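PDB 3QQW: putative citrate lyase from Ralstonia eutropha, which is probably a magnesium-dependent lyase of the HpcH/HpaI aldolase and citrate lyase family, perhaps splitting (S)-citramalyl-CoA, though its substrate is not established. Local coordinates for residues K37-Q42 and S77-H82; A24-A29 and D50-C55; M70-I75 and V101-N106. All coordinates share one frame; numbering follows the deposited sequence.

Interaction 1 (K37-Q42 and S77-H82); sequences KAMDLQ and SDRNVH
The backbone of Met39, on the helical segment 37-42, comes closest to that of Asn80, with 5.8 Å between their CA atoms, where the irregular chain of 77-82 passes the helix. This is the outer layer of a TIM barrel: helix 32-45 meets the loop that runs from helix 64-76 into strand 85-88. That loop opens with a type I beta turn from Ser77 to Asn80, and Asn80 is then the centre of an inverse gamma turn. Arg79, exposed within the beta turn, reaches across to Asp40. CG of Arg79 stands anti to its own N (chi1 -173°) and the chain bends at chi2, laying the guanidinium side-on to the carboxylate in a two-pronged salt bridge. NE bonds OD1 of Asp40 at 3.0 Å, almost straight at 171°, and NH2 bonds OD2 at 2.9 Å. Both oxygens lie near the guanidinium plane, but the two flat groups are twisted 32° apart, with NH2 meeting OD2 from above the carboxylate plane. Deeper in, the selenomethionine Met39 sends an unbranched, extended chain to the side chain of Asn80, where its CE reaches CB at 3.7 Å; such a slender apolar chain suits this buried seam. ND2 of Asn80 bonds O of Ile75 at the end of the preceding helix, while its OD1 shares a water with OE1 of Gln42. NE2 of Gln42 bonds the carbonyls of Phe49, on strand 49-54, and Arg84, just before strand 85-88. Farther along, CB of Gln42 packs against CD2 of His82. Three waters bridge helix and loop; one of them donates to OD1 of Asp40 and to O of Arg79, at 2.8 Å each.

Interaction 2 (A24-A29 and D50-C55); sequences ACEHFA and DVTCDC
With chi1 at -168° Glu26 turns its CG away from the backbone N, and the extended chain carries the carboxylate over to Thr52 on the next strand. Thr52 holds OG1 beside its own N, and from there the hydroxyl donates to OE2 of Glu26 at 2.6 Å, arriving from above the carboxylate plane; the same OG1 is also hydrogen-bonded to OH of Tyr114. The small branched threonine has a second use. Its CB sits over the centre of the Phe28 ring, 3.7 Å from the centroid and 9° off the ring normal, a CH-pi contact, while CG2 approaches CE2 of the same ring at 3.5 Å. At the edge of that ring lies OD2 of Asp54, with the carboxylate plane turned 78° from the ring. The two strands run parallel and hydrogen-bond in the usual alternating ladder: N of His27 to O of Asp50 at 2.8 Å, N of Thr52 to O of His27 at 2.7 Å, and so on from Cys25 O to Asp54 N. Glu26, Phe28, Asp50 and Thr52 point to one face, and His27, Ala29, Val51 and Cys53 to the other, where Ala29 and Val51 pack on helix 32-45. The buried acids are matched by arginines: Arg251 pairs with both Glu26 and Asp50, whose carboxylates would otherwise probably repel each other, and Arg84 pairs with Asp50. Asp54 forms a salt bridge with Arg88, a predicted substrate-binding residue, and so probably helps to position it. Strands 25-29 and 49-54, joined through helix 32-45, form the first beta-alpha-beta unit of a TIM barrel, with Glu26, Asp50, Thr52 and the ring of Phe28 turned to its interior and the predicted substrate site near the C-terminal ends of the strands.

Interaction 3 (M70-I75 and V101-N106); sequences MVARMI and VDIIVN
Val71 and Ile104 meet at a slant, CG1 of the valine touching CD1 at the far end of the isoleucine at 3.9 Å. The isoleucine can do this because its CG1 stands anti to the carbonyl carbon (chi1 -62°) and the chain then extends to CD1, while CG2, on the other branch, faces Ile75. There CD1 of Ile75 comes to 4.5 Å from CG2 of Ile104, a looser touch. One beta-branched side chain is therefore approached on two branches by residues one helical turn apart, Val71 and Ile75. Between them in the sequence, Ala72 points at the partner helix. Its CB meets mainly backbone: O of Ile103 at 3.5 Å and CA of Ile104 at 3.9 Å, with CG2 of Ile103 alongside at 4.3 Å. A methyl group of this size suits the place, because here the helices come together most closely, with CA of Ala72 and CA of Ile104 4.6 Å apart. The axes of the two segments approach to 8.2 Å and run nearly parallel, 14° apart; the side chains that touch are all apolar. Ile103 also reaches back along helix 64-76, touching Arg65, Ala68 and Glu69. In the barrel these are successive outer helices: helix 64-76 comes after strand 49-54, and helix 97-107 comes after strand 85-88. Met70 and Met74 turn from the seam to pack on helix 32-45, while Val101, Asp102 and Val105 turn to helix 123-139, so that each helix is held between its neighbours in the outer ring.

The three contacts touch one another, their centres 12 to 15 Å apart. Interaction 1 rests on interaction 2 through helix 32-45: CD of Gln42 lies 3.4 Å from CG2 of Val51. It meets interaction 3 at the end of helix 64-76, where CE of Met39 lies 3.3 Å from O of Met74. Interactions 2 and 3 join where CB of Cys53 packs on CG1 of Val71, 3.6 Å away, and Cys55 packs on Ile104. Interaction 2 lies nearest the predicted substrate site: the Asp54 side chain is about 3 Å from that of Arg88, and that of Ile104, in interaction 3, about 8 Å. Interaction 1 lies away from it.

Interaction 1 (K37-Q42 and S77-H82)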
ATOM      1  N   LYS C  37     -13.043  10.012 -38.098  1.00 39.27           N
ATOM      2  CA  LYS C  37     -13.062  11.372 -37.533  1.00 39.97           C
ATOM      3  C   LYS C  37     -11.891  11.616 -36.547  1.00 43.43           C
ATOM      4  O   LYS C  37     -11.246  12.667 -36.617  1.00 43.01           O
ATOM      5  CB  LYS C  37     -14.391  11.639 -36.829  1.00 43.52           C
ATOM      6  CG  LYS C  37     -15.540  11.990 -37.779  1.00 62.50           C
ATOM      7  CD  LYS C  37     -16.775  12.329 -36.951  1.00 78.27           C
ATOM      8  CE  LYS C  37     -18.015  12.622 -37.748  1.00 94.51           C
ATOM      9  NZ  LYS C  37     -19.228  12.589 -36.878  1.00103.54           N
ATOM     10  N   ALA C  38     -11.585  10.621 -35.674  1.00 38.72           N
ATOM     11  CA  ALA C  38     -10.497  10.673 -34.698  1.00 36.81           C
ATOM     12  C   ALA C  38      -9.143  10.696 -35.419  1.00 41.83           C
ATOM     13  O   ALA C  38      -8.265  11.486 -35.050  1.00 44.00           O
ATOM     14  CB  ALA C  38     -10.585   9.495 -33.756  1.00 36.73           C
HETATM   15  N   MSE C  39      -9.001   9.900 -36.505  1.00 35.95           N
HETATM   16  CA  MSE C  39      -7.779   9.874 -37.326  1.00 33.40           C
HETATM   17  C   MSE C  39      -7.594  11.197 -37.995  1.00 40.07           C
HETATM   18  O   MSE C  39      -6.476  11.694 -38.014  1.00 42.96           O
HETATM   19  CB  MSE C  39      -7.808   8.757 -38.357  1.00 33.39           C
HETATM   20  CG  MSE C  39      -7.521   7.398 -37.759  1.00 36.31           C
HETATM   21 SE   MSE C  39      -7.892   6.033 -39.078  0.75 41.94          SE
HETATM   22  CE  MSE C  39      -7.342   4.439 -37.980  1.00 39.08           C
ATOM     23  N   ASP C  40      -8.687  11.797 -38.500  1.00 37.29           N
ATOM     24  CA  ASP C  40      -8.682  13.142 -39.127  1.00 38.28           C
ATOM     25  C   ASP C  40      -8.353  14.233 -38.109  1.00 41.88           C
ATOM     26  O   ASP C  40      -7.731  15.219 -38.463  1.00 42.81           O
ATOM     27  CB  ASP C  40     -10.040  13.470 -39.776  1.00 39.93           C
ATOM     28  CG  ASP C  40     -10.439  12.578 -40.927  1.00 47.70           C
ATOM     29  OD1 ASP C  40      -9.574  11.783 -41.406  1.00 44.39           O
ATOM     30  OD2 ASP C  40     -11.612  12.656 -41.351  1.00 55.82           O
ATOM     31  N   LEU C  41      -8.784  14.052 -36.843  1.00 37.54           N
ATOM     32  CA  LEU C  41      -8.539  15.004 -35.779  1.00 37.47           C
ATOM     33  C   LEU C  41      -7.052  14.963 -35.386  1.00 44.21           C
ATOM     34  O   LEU C  41      -6.511  16.007 -35.009  1.00 44.71           O
ATOM     35  CB  LEU C  41      -9.472  14.699 -34.607  1.00 37.39           C
ATOM     36  CG  LEU C  41      -9.602  15.758 -33.523  1.00 42.66           C
ATOM     37  CD1 LEU C  41     -10.213  17.041 -34.066  1.00 44.02           C
ATOM     38  CD2 LEU C  41     -10.361  15.209 -32.323  1.00 41.95           C
ATOM     39  N   GLN C  42      -6.364  13.773 -35.560  1.00 39.38           N
ATOM     40  CA  GLN C  42      -4.918  13.639 -35.343  1.00 37.29           C
ATOM     41  C   GLN C  42      -4.167  14.454 -36.397  1.00 40.48           C
ATOM     42  O   GLN C  42      -3.088  14.977 -36.127  1.00 37.67           O
ATOM     43  CB  GLN C  42      -4.473  12.182 -35.408  1.00 37.30           C
ATOM     44  CG  GLN C  42      -4.844  11.355 -34.190  1.00 42.23           C
ATOM     45  CD  GLN C  42      -4.380   9.914 -34.283  1.00 48.74           C
ATOM     46  OE1 GLN C  42      -4.664   9.175 -35.248  1.00 35.46           O
ATOM     47  NE2 GLN C  42      -3.769   9.450 -33.206  1.00 40.65           N
ATOM     48  N   SER C  77      -5.365   1.690 -43.494  1.00 38.06           N
ATOM     49  CA  SER C  77      -5.718   2.670 -44.520  1.00 38.38           C
ATOM     50  C   SER C  77      -4.869   3.930 -44.493  1.00 44.04           C
ATOM     51  O   SER C  77      -4.245   4.243 -43.486  1.00 44.05           O
ATOM     52  CB  SER C  77      -7.195   3.049 -44.428  1.00 38.28           C
ATOM     53  OG  SER C  77      -7.425   3.896 -43.318  1.00 42.55           O
ATOM     54  N   ASP C  78      -4.887   4.655 -45.621  1.00 43.48           N
ATOM     55  CA  ASP C  78      -4.226   5.937 -45.875  1.00 44.23           C
ATOM     56  C   ASP C  78      -4.790   7.029 -44.955  1.00 50.58           C
ATOM     57  O   ASP C  78      -4.098   8.022 -44.680  1.00 53.07           O
ATOM     58  CB  ASP C  78      -4.392   6.319 -47.350  1.00 45.22           C
ATOM     59  CG  ASP C  78      -3.664   5.378 -48.302  1.00 53.18           C
ATOM     60  OD1 ASP C  78      -2.616   4.824 -47.902  1.00 52.56           O
ATOM     61  OD2 ASP C  78      -4.127   5.225 -49.465  1.00 60.29           O
ATOM     62  N   ARG C  79      -6.040   6.829 -44.477  1.00 44.73           N
ATOM     63  CA  ARG C  79      -6.745   7.703 -43.533  1.00 44.88           C
ATOM     64  C   ARG C  79      -5.960   7.775 -42.219  1.00 48.05           C
ATOM     65  O   ARG C  79      -5.972   8.810 -41.551  1.00 48.69           O
ATOM     66  CB  ARG C  79      -8.163   7.156 -43.283  1.00 44.38           C
ATOM     67  CG  ARG C  79      -9.058   8.055 -42.443  1.00 47.10           C
ATOM     68  CD  ARG C  79     -10.170   8.566 -43.301  1.00 40.79           C
ATOM     69  NE  ARG C  79     -11.050   9.485 -42.578  1.00 45.21           N
ATOM     70  CZ  ARG C  79     -12.353   9.291 -42.442  1.00 50.00           C
ATOM     71  NH1 ARG C  79     -12.920   8.188 -42.919  1.00 41.70           N
ATOM     72  NH2 ARG C  79     -13.098  10.185 -41.821  1.00 36.17           N
ATOM     73  N   ASN C  80      -5.278   6.668 -41.860  1.00 42.61           N
ATOM     74  CA  ASN C  80      -4.446   6.585 -40.676  1.00 42.25           C
ATOM     75  C   ASN C  80      -3.100   7.164 -41.065  1.00 46.51           C
ATOM     76  O   ASN C  80      -2.195   6.438 -41.476  1.00 49.02           O
ATOM     77  CB  ASN C  80      -4.373   5.138 -40.137  1.00 38.61           C
ATOM     78  CG  ASN C  80      -3.423   4.955 -38.993  1.00 47.22           C
ATOM     79  OD1 ASN C  80      -2.949   5.926 -38.410  1.00 43.57           O
ATOM     80  ND2 ASN C  80      -3.062   3.707 -38.693  1.00 35.18           N
ATOM     81  N   VAL C  81      -2.986   8.488 -40.963  1.00 41.22           N
ATOM     82  CA  VAL C  81      -1.812   9.244 -41.374  1.00 40.45           C
ATOM     83  C   VAL C  81      -0.645   9.106 -40.383  1.00 44.07           C
ATOM     84  O   VAL C  81       0.478   8.862 -40.802  1.00 45.40           O
ATOM     85  CB  VAL C  81      -2.187  10.734 -41.602  1.00 44.16           C
ATOM     86  CG1 VAL C  81      -0.950  11.568 -41.912  1.00 44.59           C
ATOM     87  CG2 VAL C  81      -3.217  10.869 -42.721  1.00 44.12           C
ATOM     88  N   HIS C  82      -0.894   9.291 -39.097  1.00 39.62           N
ATOM     89  CA  HIS C  82       0.171   9.321 -38.099  1.00 37.89           C
ATOM     90  C   HIS C  82       0.564   7.960 -37.531  1.00 41.76           C
ATOM     91  O   HIS C  82       1.582   7.890 -36.847  1.00 42.68           O
ATOM     92  CB  HIS C  82      -0.191  10.293 -36.963  1.00 36.56           C
ATOM     93  CG  HIS C  82      -0.173  11.715 -37.431  1.00 39.44           C
ATOM     94  ND1 HIS C  82       1.013  12.360 -37.745  1.00 41.89           N
ATOM     95  CD2 HIS C  82      -1.200  12.557 -37.686  1.00 39.33           C
ATOM     96  CE1 HIS C  82       0.669  13.573 -38.151  1.00 40.68           C
ATOM     97  NE2 HIS C  82      -0.646  13.731 -38.146  1.00 40.05           N
TER
HETATM   98  O   HOH W   1      -3.733  10.096 -38.404  1.00 43.74           O
HETATM   99  O   HOH W   2      -6.854  11.485 -41.889  1.00 44.21           O
HETATM  100  O   HOH W   3      -2.934   7.686 -36.482  1.00 41.31           O

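Interaction 2 (A24-A29 and D50-C55)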
ATOM      1  N   ALA C  24      -0.036  12.173 -24.204  1.00 40.44           N
ATOM      2  CA  ALA C  24      -0.715  12.369 -22.916  1.00 39.21           C
ATOM      3  C   ALA C  24      -2.161  11.880 -22.948  1.00 39.45           C
ATOM      4  O   ALA C  24      -2.765  11.639 -21.907  1.00 38.88           O
ATOM      5  CB  ALA C  24      -0.689  13.840 -22.593  1.00 40.75           C
ATOM      6  N   CYS C  25      -2.713  11.724 -24.151  1.00 35.33           N
ATOM      7  CA  CYS C  25      -4.114  11.375 -24.325  1.00 33.65           C
ATOM      8  C   CYS C  25      -4.323  10.208 -25.261  1.00 37.09           C
ATOM      9  O   CYS C  25      -3.655  10.089 -26.287  1.00 35.54           O
ATOM     10  CB  CYS C  25      -4.876  12.604 -24.819  1.00 33.93           C
ATOM     11  SG  CYS C  25      -6.655  12.350 -24.980  1.00 36.87           S
ATOM     12  N   GLU C  26      -5.312   9.386 -24.925  1.00 34.86           N
ATOM     13  CA  GLU C  26      -5.701   8.223 -25.710  1.00 34.16           C
ATOM     14  C   GLU C  26      -7.192   8.275 -25.926  1.00 37.05           C
ATOM     15  O   GLU C  26      -7.957   8.080 -24.974  1.00 36.16           O
ATOM     16  CB  GLU C  26      -5.278   6.913 -25.028  1.00 34.17           C
ATOM     17  CG  GLU C  26      -5.409   5.715 -25.956  1.00 36.61           C
ATOM     18  CD  GLU C  26      -5.004   4.398 -25.336  1.00 47.22           C
ATOM     19  OE1 GLU C  26      -3.811   4.256 -25.002  1.00 43.18           O
ATOM     20  OE2 GLU C  26      -5.869   3.504 -25.189  1.00 41.42           O
ATOM     21  N   HIS C  27      -7.603   8.570 -27.164  1.00 34.18           N
ATOM     22  CA  HIS C  27      -9.009   8.731 -27.516  1.00 35.63           C
ATOM     23  C   HIS C  27      -9.609   7.421 -28.044  1.00 40.72           C
ATOM     24  O   HIS C  27      -9.021   6.768 -28.902  1.00 39.94           O
ATOM     25  CB  HIS C  27      -9.175   9.857 -28.534  1.00 37.86           C
ATOM     26  CG  HIS C  27     -10.598  10.181 -28.818  1.00 43.62           C
ATOM     27  ND1 HIS C  27     -11.376  10.884 -27.906  1.00 46.72           N
ATOM     28  CD2 HIS C  27     -11.356   9.860 -29.888  1.00 46.65           C
ATOM     29  CE1 HIS C  27     -12.575  10.968 -28.455  1.00 47.60           C
ATOM     30  NE2 HIS C  27     -12.610  10.370 -29.649  1.00 47.96           N
ATOM     31  N   PHE C  28     -10.769   7.023 -27.496  1.00 37.75           N
ATOM     32  CA  PHE C  28     -11.479   5.816 -27.920  1.00 36.59           C
ATOM     33  C   PHE C  28     -12.570   6.146 -28.907  1.00 42.65           C
ATOM     34  O   PHE C  28     -13.233   7.163 -28.746  1.00 43.51           O
ATOM     35  CB  PHE C  28     -12.078   5.090 -26.709  1.00 36.87           C
ATOM     36  CG  PHE C  28     -11.036   4.272 -26.002  1.00 35.15           C
ATOM     37  CD1 PHE C  28      -9.972   4.888 -25.341  1.00 35.55           C
ATOM     38  CD2 PHE C  28     -11.101   2.886 -26.007  1.00 35.74           C
ATOM     39  CE1 PHE C  28      -8.992   4.130 -24.721  1.00 35.47           C
ATOM     40  CE2 PHE C  28     -10.150   2.127 -25.327  1.00 36.70           C
ATOM     41  CZ  PHE C  28      -9.098   2.752 -24.706  1.00 34.47           C
ATOM     42  N   ALA C  29     -12.748   5.269 -29.918  1.00 39.56           N
ATOM     43  CA  ALA C  29     -13.750   5.333 -31.005  1.00 40.57           C
ATOM     44  C   ALA C  29     -14.078   3.887 -31.403  1.00 44.71           C
ATOM     45  O   ALA C  29     -13.163   3.094 -31.631  1.00 43.46           O
ATOM     46  CB  ALA C  29     -13.226   6.136 -32.197  1.00 40.71           C
ATOM     47  N   ASP C  50      -3.372   9.491 -29.115  1.00 34.66           N
ATOM     48  CA  ASP C  50      -3.472   8.222 -29.795  1.00 34.31           C
ATOM     49  C   ASP C  50      -4.947   7.867 -29.975  1.00 36.87           C
ATOM     50  O   ASP C  50      -5.791   8.367 -29.251  1.00 34.74           O
ATOM     51  CB  ASP C  50      -2.750   7.127 -29.010  1.00 35.64           C
ATOM     52  CG  ASP C  50      -1.244   7.206 -29.029  1.00 44.76           C
ATOM     53  OD1 ASP C  50      -0.684   7.811 -29.990  1.00 43.63           O
ATOM     54  OD2 ASP C  50      -0.616   6.607 -28.134  1.00 45.75           O
ATOM     55  N   VAL C  51      -5.260   7.001 -30.940  1.00 34.62           N
ATOM     56  CA  VAL C  51      -6.634   6.562 -31.158  1.00 32.66           C
ATOM     57  C   VAL C  51      -6.712   5.080 -30.839  1.00 34.79           C
ATOM     58  O   VAL C  51      -5.938   4.294 -31.369  1.00 35.82           O
ATOM     59  CB  VAL C  51      -7.108   6.875 -32.592  1.00 38.01           C
ATOM     60  CG1 VAL C  51      -8.496   6.311 -32.856  1.00 38.25           C
ATOM     61  CG2 VAL C  51      -7.086   8.369 -32.853  1.00 39.64           C
ATOM     62  N   THR C  52      -7.641   4.688 -29.981  1.00 32.31           N
ATOM     63  CA  THR C  52      -7.885   3.281 -29.732  1.00 33.43           C
ATOM     64  C   THR C  52      -9.180   2.898 -30.417  1.00 37.75           C
ATOM     65  O   THR C  52     -10.240   3.442 -30.108  1.00 38.82           O
ATOM     66  CB  THR C  52      -7.884   2.902 -28.228  1.00 40.00           C
ATOM     67  OG1 THR C  52      -6.680   3.368 -27.641  1.00 41.54           O
ATOM     68  CG2 THR C  52      -7.970   1.401 -28.018  1.00 31.73           C
ATOM     69  N   CYS C  53      -9.078   1.990 -31.377  1.00 34.96           N
ATOM     70  CA  CYS C  53     -10.231   1.422 -32.073  1.00 35.43           C
ATOM     71  C   CYS C  53     -10.766   0.370 -31.170  1.00 41.53           C
ATOM     72  O   CYS C  53     -10.089  -0.618 -30.863  1.00 39.81           O
ATOM     73  CB  CYS C  53      -9.841   0.869 -33.437  1.00 35.08           C
ATOM     74  SG  CYS C  53      -8.944   2.044 -34.461  1.00 38.13           S
ATOM     75  N   ASP C  54     -11.892   0.681 -30.582  1.00 42.18           N
ATOM     76  CA  ASP C  54     -12.480  -0.166 -29.579  1.00 43.25           C
ATOM     77  C   ASP C  54     -13.220  -1.364 -30.188  1.00 52.46           C
ATOM     78  O   ASP C  54     -14.177  -1.155 -30.890  1.00 54.78           O
ATOM     79  CB  ASP C  54     -13.407   0.673 -28.707  1.00 44.39           C
ATOM     80  CG  ASP C  54     -13.623   0.076 -27.334  1.00 49.82           C
ATOM     81  OD1 ASP C  54     -13.232  -1.104 -27.125  1.00 47.04           O
ATOM     82  OD2 ASP C  54     -14.184   0.774 -26.470  1.00 54.20           O
ATOM     83  N   CYS C  55     -12.765  -2.602 -29.930  1.00 51.91           N
ATOM     84  CA  CYS C  55     -13.443  -3.838 -30.368  1.00 54.41           C
ATOM     85  C   CYS C  55     -14.317  -4.268 -29.244  1.00 61.91           C
ATOM     86  O   CYS C  55     -15.527  -4.397 -29.444  1.00 63.20           O
ATOM     87  CB  CYS C  55     -12.464  -4.943 -30.764  1.00 54.27           C
ATOM     88  SG  CYS C  55     -11.678  -4.694 -32.372  1.00 57.49           S
TER

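Interaction 3 (M70-I75 and V101-N106)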
HETATM    1  N   MSE C  70     -13.085  -4.328 -39.852  1.00 38.96           N
HETATM    2  CA  MSE C  70     -13.234  -2.895 -40.115  1.00 36.28           C
HETATM    3  C   MSE C  70     -12.071  -2.170 -39.410  1.00 39.68           C
HETATM    4  O   MSE C  70     -11.424  -1.332 -40.030  1.00 39.88           O
HETATM    5  CB  MSE C  70     -14.630  -2.404 -39.631  1.00 37.27           C
HETATM    6  CG  MSE C  70     -14.830  -0.899 -39.697  1.00 41.01           C
HETATM    7 SE   MSE C  70     -14.030   0.015 -38.172  0.75 44.55          SE
HETATM    8  CE  MSE C  70     -15.416  -0.344 -36.739  1.00 42.17           C
ATOM      9  N   VAL C  71     -11.770  -2.548 -38.141  1.00 33.78           N
ATOM     10  CA  VAL C  71     -10.704  -1.918 -37.343  1.00 31.11           C
ATOM     11  C   VAL C  71      -9.361  -2.090 -38.088  1.00 38.58           C
ATOM     12  O   VAL C  71      -8.704  -1.091 -38.378  1.00 39.18           O
ATOM     13  CB  VAL C  71     -10.681  -2.477 -35.886  1.00 32.37           C
ATOM     14  CG1 VAL C  71      -9.356  -2.198 -35.168  1.00 30.48           C
ATOM     15  CG2 VAL C  71     -11.857  -1.952 -35.075  1.00 31.32           C
ATOM     16  N   ALA C  72      -9.009  -3.332 -38.466  1.00 34.22           N
ATOM     17  CA  ALA C  72      -7.784  -3.634 -39.205  1.00 33.79           C
ATOM     18  C   ALA C  72      -7.681  -2.809 -40.484  1.00 39.89           C
ATOM     19  O   ALA C  72      -6.643  -2.209 -40.731  1.00 40.15           O
ATOM     20  CB  ALA C  72      -7.731  -5.122 -39.543  1.00 35.09           C
ATOM     21  N   ARG C  73      -8.777  -2.742 -41.264  1.00 37.48           N
ATOM     22  CA  ARG C  73      -8.862  -1.984 -42.506  1.00 37.19           C
ATOM     23  C   ARG C  73      -8.609  -0.484 -42.255  1.00 39.98           C
ATOM     24  O   ARG C  73      -7.846   0.127 -42.983  1.00 39.05           O
ATOM     25  CB  ARG C  73     -10.230  -2.220 -43.197  1.00 36.58           C
ATOM     26  CG  ARG C  73     -10.428  -1.362 -44.452  1.00 44.51           C
ATOM     27  CD  ARG C  73     -11.693  -1.638 -45.255  1.00 46.70           C
ATOM     28  NE  ARG C  73     -12.906  -1.758 -44.440  1.00 48.89           N
ATOM     29  CZ  ARG C  73     -13.636  -0.741 -43.980  1.00 55.33           C
ATOM     30  NH1 ARG C  73     -13.267   0.516 -44.217  1.00 44.30           N
ATOM     31  NH2 ARG C  73     -14.719  -0.972 -43.248  1.00 34.50           N
HETATM   32  N   MSE C  74      -9.234   0.090 -41.230  1.00 35.97           N
HETATM   33  CA  MSE C  74      -9.105   1.498 -40.863  1.00 33.00           C
HETATM   34  C   MSE C  74      -7.674   1.813 -40.455  1.00 40.05           C
HETATM   35  O   MSE C  74      -7.132   2.817 -40.898  1.00 42.32           O
HETATM   36  CB  MSE C  74     -10.090   1.843 -39.714  1.00 32.82           C
HETATM   37  CG  MSE C  74     -11.545   1.883 -40.193  1.00 37.94           C
HETATM   38 SE   MSE C  74     -11.849   3.118 -41.687  0.75 44.42          SE
HETATM   39  CE  MSE C  74     -11.829   4.755 -40.744  1.00 40.61           C
ATOM     40  N   ILE C  75      -7.053   0.943 -39.631  1.00 36.29           N
ATOM     41  CA  ILE C  75      -5.682   1.127 -39.135  1.00 34.27           C
ATOM     42  C   ILE C  75      -4.676   1.020 -40.328  1.00 37.51           C
ATOM     43  O   ILE C  75      -3.726   1.788 -40.385  1.00 36.39           O
ATOM     44  CB  ILE C  75      -5.366   0.147 -37.950  1.00 34.84           C
ATOM     45  CG1 ILE C  75      -6.185   0.540 -36.692  1.00 33.93           C
ATOM     46  CG2 ILE C  75      -3.870   0.112 -37.620  1.00 33.80           C
ATOM     47  CD1 ILE C  75      -6.027  -0.387 -35.464  1.00 39.90           C
ATOM     48  N   VAL C 101      -6.988 -10.558 -32.407  1.00 42.46           N
ATOM     49  CA  VAL C 101      -5.529 -10.464 -32.578  1.00 41.15           C
ATOM     50  C   VAL C 101      -5.178 -10.920 -33.996  1.00 45.23           C
ATOM     51  O   VAL C 101      -4.525 -10.163 -34.718  1.00 44.53           O
ATOM     52  CB  VAL C 101      -4.759 -11.241 -31.481  1.00 42.64           C
ATOM     53  CG1 VAL C 101      -3.272 -11.328 -31.809  1.00 42.43           C
ATOM     54  CG2 VAL C 101      -4.965 -10.592 -30.113  1.00 39.98           C
ATOM     55  N   ASP C 102      -5.663 -12.111 -34.417  1.00 42.13           N
ATOM     56  CA  ASP C 102      -5.413 -12.620 -35.772  1.00 42.46           C
ATOM     57  C   ASP C 102      -5.791 -11.594 -36.842  1.00 47.95           C
ATOM     58  O   ASP C 102      -4.953 -11.214 -37.652  1.00 49.19           O
ATOM     59  CB  ASP C 102      -6.198 -13.910 -36.030  1.00 45.30           C
ATOM     60  CG  ASP C 102      -5.872 -15.068 -35.127  1.00 51.06           C
ATOM     61  OD1 ASP C 102      -4.816 -15.014 -34.447  1.00 49.65           O
ATOM     62  OD2 ASP C 102      -6.686 -16.029 -35.079  1.00 54.84           O
ATOM     63  N   ILE C 103      -7.035 -11.102 -36.803  1.00 43.99           N
ATOM     64  CA  ILE C 103      -7.562 -10.164 -37.797  1.00 43.38           C
ATOM     65  C   ILE C 103      -6.824  -8.819 -37.780  1.00 44.28           C
ATOM     66  O   ILE C 103      -6.424  -8.342 -38.841  1.00 42.73           O
ATOM     67  CB  ILE C 103      -9.104  -9.966 -37.629  1.00 45.65           C
ATOM     68  CG1 ILE C 103      -9.872 -11.294 -37.900  1.00 47.09           C
ATOM     69  CG2 ILE C 103      -9.607  -8.854 -38.539  1.00 42.94           C
ATOM     70  CD1 ILE C 103     -11.324 -11.262 -37.409  1.00 53.06           C
ATOM     71  N   ILE C 104      -6.667  -8.211 -36.591  1.00 40.35           N
ATOM     72  CA  ILE C 104      -6.054  -6.892 -36.482  1.00 38.77           C
ATOM     73  C   ILE C 104      -4.537  -6.935 -36.768  1.00 42.75           C
ATOM     74  O   ILE C 104      -4.068  -6.131 -37.556  1.00 43.26           O
ATOM     75  CB  ILE C 104      -6.405  -6.195 -35.143  1.00 39.27           C
ATOM     76  CG1 ILE C 104      -7.936  -5.976 -35.068  1.00 39.59           C
ATOM     77  CG2 ILE C 104      -5.659  -4.843 -35.004  1.00 36.44           C
ATOM     78  CD1 ILE C 104      -8.495  -5.718 -33.673  1.00 41.91           C
ATOM     79  N   VAL C 105      -3.794  -7.869 -36.198  1.00 40.51           N
ATOM     80  CA  VAL C 105      -2.354  -7.900 -36.431  1.00 40.14           C
ATOM     81  C   VAL C 105      -2.057  -8.213 -37.902  1.00 45.21           C
ATOM     82  O   VAL C 105      -1.295  -7.461 -38.520  1.00 46.69           O
ATOM     83  CB  VAL C 105      -1.587  -8.830 -35.452  1.00 42.24           C
ATOM     84  CG1 VAL C 105      -0.112  -8.935 -35.852  1.00 42.58           C
ATOM     85  CG2 VAL C 105      -1.705  -8.323 -34.005  1.00 39.30           C
ATOM     86  N   ASN C 106      -2.718  -9.235 -38.482  1.00 40.74           N
ATOM     87  CA  ASN C 106      -2.479  -9.587 -39.877  1.00 41.38           C
ATOM     88  C   ASN C 106      -3.003  -8.533 -40.846  1.00 42.66           C
ATOM     89  O   ASN C 106      -2.463  -8.401 -41.956  1.00 41.69           O
ATOM     90  CB  ASN C 106      -3.057 -10.955 -40.211  1.00 42.50           C
ATOM     91  CG  ASN C 106      -2.332 -12.077 -39.511  1.00 62.02           C
ATOM     92  OD1 ASN C 106      -1.113 -12.209 -39.604  1.00 62.31           O
ATOM     93  ND2 ASN C 106      -3.068 -12.912 -38.792  1.00 46.95           N
TER